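Local coordinates for lipoprotein LpqN (Mycobacterium tuberculosis, PDB 6MNA) that takes part in cell envelope biogenesis, may connect MmpL transporters with periplasmic proteins, and serves as a virulence factor required for intracellular survival, at residues Ser99-Tyr104 with Thr120-Leu125; Gly143-Leu148 with Val183-Val188. All coordinates share one frame; numbering follows the deposited sequence.

Contact 1 of 2, residues Ser99-Tyr104 with Thr120-Leu125; sequences SSRAPY and TIVAIL
The loop joining the antiparallel strands 93-96 and 106-109 lays Ala-102, Pro-103 and Tyr-104 against strand 120-130 just before strand 106-109 begins. Its backbone bond runs from Tyr-104 N to Ala-123 O, 2.8 Å. Pro-103 has no N-H to offer, but its ring suits the position: CD rests 4.1 Å from Val-122 CG1, while CG crosses Ile-124 CG1 at a slant. Val-122 sends CG1 away from its own backbone N (chi1 151°), and this branch sits under the carbonyl of Arg-101 and the CA of Ala-102. Its other methyl, CG2, meets the small CB of Ala-102 at 4.1 Å. Tyr-104 and Leu-125 lie side by side, pointing the same way. Leu-125 CB sits over one face of the ring in a CH-pi contact, 3.8 Å from the centroid, and CD1 follows the ring outward to Tyr-104 CE1 at 3.6 Å. Ala-123 ends at CB, which lies at the ring edge, 4.0 Å from Tyr-104 CB; so small a side chain suits a place so close to the tyrosine. His-77 also stacks on this ring. At the other end the Arg-101 guanidinium passes Thr-120 edge-on, with NH2 4.1 Å from OG1, a loose contact. Ser-99 and Ala-102 close a type I beta-turn through mutual backbone bonds. The arrangement is that of a long hairpin connection folding over the neighbouring strand of an antiparallel sheet, within the antiparallel sheet and helices of this lipoprotein family, which belongs to the Mog1p/PsbP clan.

Contact 2 of 2, residues Gly143-Leu148 with Val183-Val188; sequences GELKNL and VAQKTV. With U2D (6-O-decanoyl-alpha-D-glucopyranose), chain B.
Gln-185 NE2 donates to Glu-144 OE2 at 3.1 Å, a nearly straight bond (167°) that ties strand 179-192 to helix 142-146. The carboxylate oxygen lies almost in the amide plane but is itself met from well above the carboxylate plane, the two planes standing 71° apart. Both side chains are fully extended, which lets their long, crossing arms reach from helix to strand. Beside them Leu-145 supplies the apolar part: CD2 lies 4.0 Å from Gln-185 CB, and CD1 packs on Val-183 CG1. Leu-148 CD2 meets that same valine methyl tip to tip, 4.0 Å away. Two waters complete the polar side. One lies between Glu-144 OE2 and Gln-185 OE1; the other accepts from Leu-145 N at 2.7 Å and donates to Gln-185 OE1. Asn-202 OD1, on strand 195-206, is the stronger partner of the same Gln-185 NE2, so the two acceptors together help fix the amide's rotation. Ala-184 points away from the helix, and its small CB lies 3.4 Å from CBB of U2D. The chemistry implies a two-faced strand: a partly hydrated polar join beside aliphatic packing toward the helix, and a face on which Ala-184 CB and the backbone and CB of Lys-186 lie against the decanoyl chain.

Contacts 1 and 2 share one antiparallel sheet, with strand 195-206 between their strands 120-130 and 179-192. Their centres are 15 Å apart and their nearest atoms about 6 Å, so they do not touch directly. Asn-202 joins the two: its backbone pairs with Val-122, while its side chain serves contact 2. The bound U2D touches Ile-121 and Ala-184 on the sheet face where Ile-121 also meets helix 210-223, while Ser-154 N and Gly-171 O bond to the ligand. The side chain of Ala-123 remains about 9 Å from U2D, and that of Val-183 is about 8 Å from a separate bound glucose.

Contact 1 of 2, residues Ser99-Tyr104 with Thr120-Leu125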
loop_
_atom_site.group_PDB
_atom_site.type_symbol
_atom_site.label_atom_id
_atom_site.label_comp_id
_atom_site.label_asym_id
_atom_site.label_seq_id
_atom_site.Cartn_x
_atom_site.Cartn_y
_atom_site.Cartn_z
ATOM N N SER A 99 -2.370 -14.459 -0.167
ATOM C CA SER A 99 -3.267 -15.072 -1.132
ATOM C C SER A 99 -3.248 -14.205 -2.374
ATOM O O SER A 99 -2.637 -13.136 -2.396
ATOM C CB SER A 99 -4.663 -15.202 -0.539
ATOM O OG SER A 99 -5.320 -13.929 -0.516
ATOM N N SER A 100 -3.966 -14.651 -3.406
ATOM C CA SER A 100 -4.083 -13.863 -4.625
ATOM C C SER A 100 -4.665 -12.493 -4.323
ATOM O O SER A 100 -4.250 -11.490 -4.908
ATOM C CB SER A 100 -4.970 -14.587 -5.644
ATOM O OG SER A 100 -4.477 -15.876 -5.955
ATOM N N ARG A 101 -5.633 -12.435 -3.398
ATOM C CA ARG A 101 -6.309 -11.194 -3.045
ATOM C C ARG A 101 -5.473 -10.313 -2.121
ATOM O O ARG A 101 -5.704 -9.103 -2.065
ATOM C CB ARG A 101 -7.650 -11.507 -2.359
ATOM C CG ARG A 101 -8.921 -11.237 -3.190
ATOM C CD ARG A 101 -10.048 -10.698 -2.286
ATOM N NE ARG A 101 -9.716 -9.385 -1.722
ATOM C CZ ARG A 101 -10.223 -8.882 -0.595
ATOM N NH1 ARG A 101 -11.096 -9.581 0.126
ATOM N NH2 ARG A 101 -9.845 -7.671 -0.188
ATOM N N ALA A 102 -4.531 -10.898 -1.374
ATOM C CA ALA A 102 -3.741 -10.168 -0.372
ATOM C C ALA A 102 -2.316 -10.690 -0.481
ATOM O O ALA A 102 -1.899 -11.556 0.293
ATOM C CB ALA A 102 -4.288 -10.376 1.025
ATOM N N PRO A 103 -1.574 -10.219 -1.475
ATOM C CA PRO A 103 -0.307 -10.859 -1.842
ATOM C C PRO A 103 0.705 -10.968 -0.726
ATOM O O PRO A 103 1.439 -11.962 -0.653
ATOM C CB PRO A 103 0.184 -9.943 -2.969
ATOM C CG PRO A 103 -1.057 -9.478 -3.594
ATOM C CD PRO A 103 -1.975 -9.214 -2.466
ATOM N N TYR A 104 0.787 -9.971 0.133
ATOM C CA TYR A 104 1.679 -10.003 1.290
ATOM C C TYR A 104 0.885 -9.956 2.578
ATOM O O TYR A 104 1.351 -9.458 3.607
ATOM C CB TYR A 104 2.683 -8.866 1.221
ATOM C CG TYR A 104 3.918 -9.009 2.046
ATOM C CD1 TYR A 104 4.934 -9.907 1.684
ATOM C CD2 TYR A 104 4.104 -8.246 3.179
ATOM C CE1 TYR A 104 6.081 -9.998 2.414
ATOM C CE2 TYR A 104 5.269 -8.346 3.932
ATOM C CZ TYR A 104 6.239 -9.228 3.543
ATOM O OH TYR A 104 7.379 -9.330 4.284
ATOM N N THR A 120 -10.770 -3.012 4.557
ATOM C CA THR A 120 -9.595 -3.866 4.439
ATOM C C THR A 120 -8.354 -3.024 4.148
ATOM O O THR A 120 -8.412 -2.012 3.449
ATOM C CB THR A 120 -9.730 -4.900 3.312
ATOM O OG1 THR A 120 -9.745 -4.232 2.042
ATOM C CG2 THR A 120 -11.004 -5.742 3.455
ATOM N N ILE A 121 -7.214 -3.526 4.614
ATOM C CA ILE A 121 -5.922 -2.976 4.242
ATOM C C ILE A 121 -5.068 -4.180 3.843
ATOM O O ILE A 121 -4.912 -5.123 4.623
ATOM C CB ILE A 121 -5.271 -2.195 5.377
ATOM C CG1 ILE A 121 -6.235 -1.126 5.919
ATOM C CG2 ILE A 121 -3.968 -1.590 4.879
ATOM C CD1 ILE A 121 -5.678 -0.374 7.074
ATOM N N VAL A 122 -4.614 -4.168 2.610
ATOM C CA VAL A 122 -3.911 -5.264 1.978
ATOM C C VAL A 122 -2.485 -4.802 1.726
ATOM O O VAL A 122 -2.249 -3.661 1.335
ATOM C CB VAL A 122 -4.636 -5.647 0.677
ATOM C CG1 VAL A 122 -3.694 -6.206 -0.326
ATOM C CG2 VAL A 122 -5.807 -6.609 1.008
ATOM N N ALA A 123 -1.541 -5.701 1.890
ATOM C CA ALA A 123 -0.143 -5.399 1.629
ATOM C C ALA A 123 0.361 -6.135 0.393
ATOM O O ALA A 123 -0.060 -7.272 0.093
ATOM C CB ALA A 123 0.704 -5.751 2.848
ATOM N N ILE A 124 1.245 -5.479 -0.343
ATOM C CA ILE A 124 1.945 -6.041 -1.482
ATOM C C ILE A 124 3.432 -5.722 -1.336
ATOM O O ILE A 124 3.795 -4.599 -0.995
ATOM C CB ILE A 124 1.452 -5.475 -2.817
ATOM C CG1 ILE A 124 -0.081 -5.516 -2.916
ATOM C CG2 ILE A 124 2.131 -6.230 -3.962
ATOM C CD1 ILE A 124 -0.603 -4.669 -4.044
ATOM N N LEU A 125 4.290 -6.702 -1.564
ATOM C CA LEU A 125 5.727 -6.444 -1.458
ATOM C C LEU A 125 6.386 -6.920 -2.738
ATOM O O LEU A 125 6.245 -8.095 -3.133
ATOM C CB LEU A 125 6.328 -7.159 -0.246
ATOM C CG LEU A 125 7.487 -6.616 0.608
ATOM C CD1 LEU A 125 8.505 -7.678 1.002
ATOM C CD2 LEU A 125 8.156 -5.345 0.091
#

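Contact 2 of 2, residues Gly143-Leu148 with Val183-Val188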
loop_
_atom_site.group_PDB
_atom_site.type_symbol
_atom_site.label_atom_id
_atom_site.label_comp_id
_atom_site.label_asym_id
_atom_site.label_seq_id
_atom_site.Cartn_x
_atom_site.Cartn_y
_atom_site.Cartn_z
ATOM N N GLY A 143 0.421 8.107 -8.738
ATOM C CA GLY A 143 -0.235 7.958 -10.029
ATOM C C GLY A 143 -1.367 6.953 -10.013
ATOM O O GLY A 143 -2.437 7.194 -10.585
ATOM N N GLU A 144 -1.155 5.818 -9.355
ATOM C CA GLU A 144 -2.148 4.759 -9.367
ATOM C C GLU A 144 -3.487 5.218 -8.788
ATOM O O GLU A 144 -4.538 5.039 -9.415
ATOM C CB GLU A 144 -1.631 3.549 -8.606
ATOM C CG GLU A 144 -2.667 2.429 -8.476
ATOM C CD GLU A 144 -2.129 1.209 -7.737
ATOM O OE1 GLU A 144 -2.863 0.205 -7.613
ATOM O OE2 GLU A 144 -0.973 1.265 -7.261
ATOM N N LEU A 145 -3.495 5.740 -7.560
ATOM C CA LEU A 145 -4.767 6.211 -7.019
ATOM C C LEU A 145 -5.329 7.349 -7.858
ATOM O O LEU A 145 -6.549 7.444 -8.050
ATOM C CB LEU A 145 -4.624 6.676 -5.580
ATOM C CG LEU A 145 -4.268 5.691 -4.500
ATOM C CD1 LEU A 145 -4.997 6.032 -3.265
ATOM C CD2 LEU A 145 -4.476 4.222 -4.890
ATOM N N LYS A 146 -4.468 8.244 -8.341
ATOM C CA LYS A 146 -4.982 9.378 -9.100
ATOM C C LYS A 146 -5.670 8.940 -10.391
ATOM O O LYS A 146 -6.522 9.686 -10.894
ATOM C CB LYS A 146 -3.870 10.384 -9.391
ATOM C CG LYS A 146 -3.458 11.159 -8.158
ATOM C CD LYS A 146 -2.311 12.126 -8.392
ATOM C CE LYS A 146 -2.589 13.136 -9.505
ATOM N NZ LYS A 146 -1.386 13.968 -9.811
ATOM N N ASN A 147 -5.369 7.742 -10.915
ATOM C CA ASN A 147 -6.039 7.220 -12.109
ATOM C C ASN A 147 -7.342 6.488 -11.810
ATOM O O ASN A 147 -7.989 5.990 -12.738
ATOM C CB ASN A 147 -5.126 6.259 -12.878
ATOM C CG ASN A 147 -3.950 6.951 -13.477
ATOM O OD1 ASN A 147 -3.962 8.159 -13.668
ATOM N ND2 ASN A 147 -2.901 6.190 -13.765
ATOM N N LEU A 148 -7.728 6.376 -10.553
ATOM C CA LEU A 148 -8.936 5.672 -10.201
ATOM C C LEU A 148 -10.152 6.469 -10.688
ATOM O O LEU A 148 -10.080 7.687 -10.859
ATOM C CB LEU A 148 -8.991 5.487 -8.693
ATOM C CG LEU A 148 -9.163 4.172 -7.957
ATOM C CD1 LEU A 148 -8.657 2.959 -8.695
ATOM C CD2 LEU A 148 -8.431 4.352 -6.623
ATOM N N VAL A 183 -10.220 5.472 -0.141
ATOM C CA VAL A 183 -9.064 4.627 -0.506
ATOM C C VAL A 183 -7.813 5.374 -0.083
ATOM O O VAL A 183 -7.768 6.614 -0.064
ATOM C CB VAL A 183 -9.092 4.329 -2.000
ATOM C CG1 VAL A 183 -8.997 5.627 -2.834
ATOM C CG2 VAL A 183 -8.000 3.310 -2.384
ATOM N N ALA A 184 -6.794 4.618 0.292
ATOM C CA ALA A 184 -5.531 5.258 0.596
ATOM C C ALA A 184 -4.446 4.253 0.269
ATOM O O ALA A 184 -4.676 3.041 0.279
ATOM C CB ALA A 184 -5.420 5.701 2.046
ATOM N N GLN A 185 -3.270 4.777 -0.032
ATOM C CA GLN A 185 -2.135 3.917 -0.320
ATOM C C GLN A 185 -0.886 4.539 0.296
ATOM O O GLN A 185 -0.627 5.729 0.100
ATOM C CB GLN A 185 -1.977 3.738 -1.808
ATOM C CG GLN A 185 -0.811 2.869 -2.160
ATOM C CD GLN A 185 -0.671 2.723 -3.634
ATOM O OE1 GLN A 185 -0.343 3.681 -4.333
ATOM N NE2 GLN A 185 -0.888 1.506 -4.127
ATOM N N LYS A 186 -0.162 3.747 1.080
ATOM C CA LYS A 186 1.182 4.113 1.520
ATOM C C LYS A 186 2.184 3.248 0.776
ATOM O O LYS A 186 2.042 2.018 0.729
ATOM C CB LYS A 186 1.327 3.954 3.027
ATOM C CG LYS A 186 2.674 4.429 3.582
ATOM C CD LYS A 186 2.646 4.478 5.131
ATOM C CE LYS A 186 3.555 5.585 5.653
ATOM N NZ LYS A 186 3.469 5.825 7.122
ATOM N N THR A 187 3.178 3.892 0.172
ATOM C CA THR A 187 4.244 3.201 -0.543
ATOM C C THR A 187 5.531 3.430 0.231
ATOM O O THR A 187 5.856 4.567 0.570
ATOM C CB THR A 187 4.388 3.742 -1.977
ATOM O OG1 THR A 187 3.160 3.544 -2.721
ATOM C CG2 THR A 187 5.525 3.072 -2.735
ATOM N N VAL A 188 6.243 2.350 0.540
ATOM C CA VAL A 188 7.493 2.443 1.285
ATOM C C VAL A 188 8.593 1.874 0.407
ATOM O O VAL A 188 8.439 0.776 -0.141
ATOM C CB VAL A 188 7.462 1.657 2.609
ATOM C CG1 VAL A 188 8.705 1.963 3.395
ATOM C CG2 VAL A 188 6.209 1.883 3.407
HETATM C C1 U2D B . -9.080 12.462 2.429
HETATM C C2 U2D B . -7.930 13.509 2.125
HETATM C C3 U2D B . -6.587 13.088 2.803
HETATM C C4 U2D B . -6.996 12.354 4.050
HETATM C C5 U2D B . -7.569 11.012 3.452
HETATM C C6 U2D B . -8.308 10.118 4.427
HETATM C CAX U2D B . -7.398 7.911 4.221
HETATM C CAY U2D B . -8.103 7.008 5.217
HETATM C CAZ U2D B . -7.139 6.427 6.249
HETATM C CBA U2D B . -6.309 5.282 5.699
HETATM C CBB U2D B . -4.838 5.686 5.398
HETATM C CBC U2D B . -4.269 4.302 5.078
HETATM C CBD U2D B . -2.887 4.486 4.516
HETATM C CBE U2D B . -2.456 3.087 3.939
HETATM C CBF U2D B . -2.416 2.126 5.116
HETATM C CBG U2D B . -1.432 2.594 6.222
HETATM O O11 U2D B . -6.275 8.531 4.848
HETATM O O2 U2D B . -7.664 13.678 0.718
HETATM O O3 U2D B . -5.687 14.209 3.021
HETATM O O4 U2D B . -5.892 12.110 4.941
HETATM O O5 U2D B . -8.526 11.170 2.346
HETATM O O6 U2D B . -8.371 8.859 3.748
HETATM O O HOH W 1 1.217 3.021 -6.852
HETATM O O HOH W 2 -1.414 5.773 -5.764
#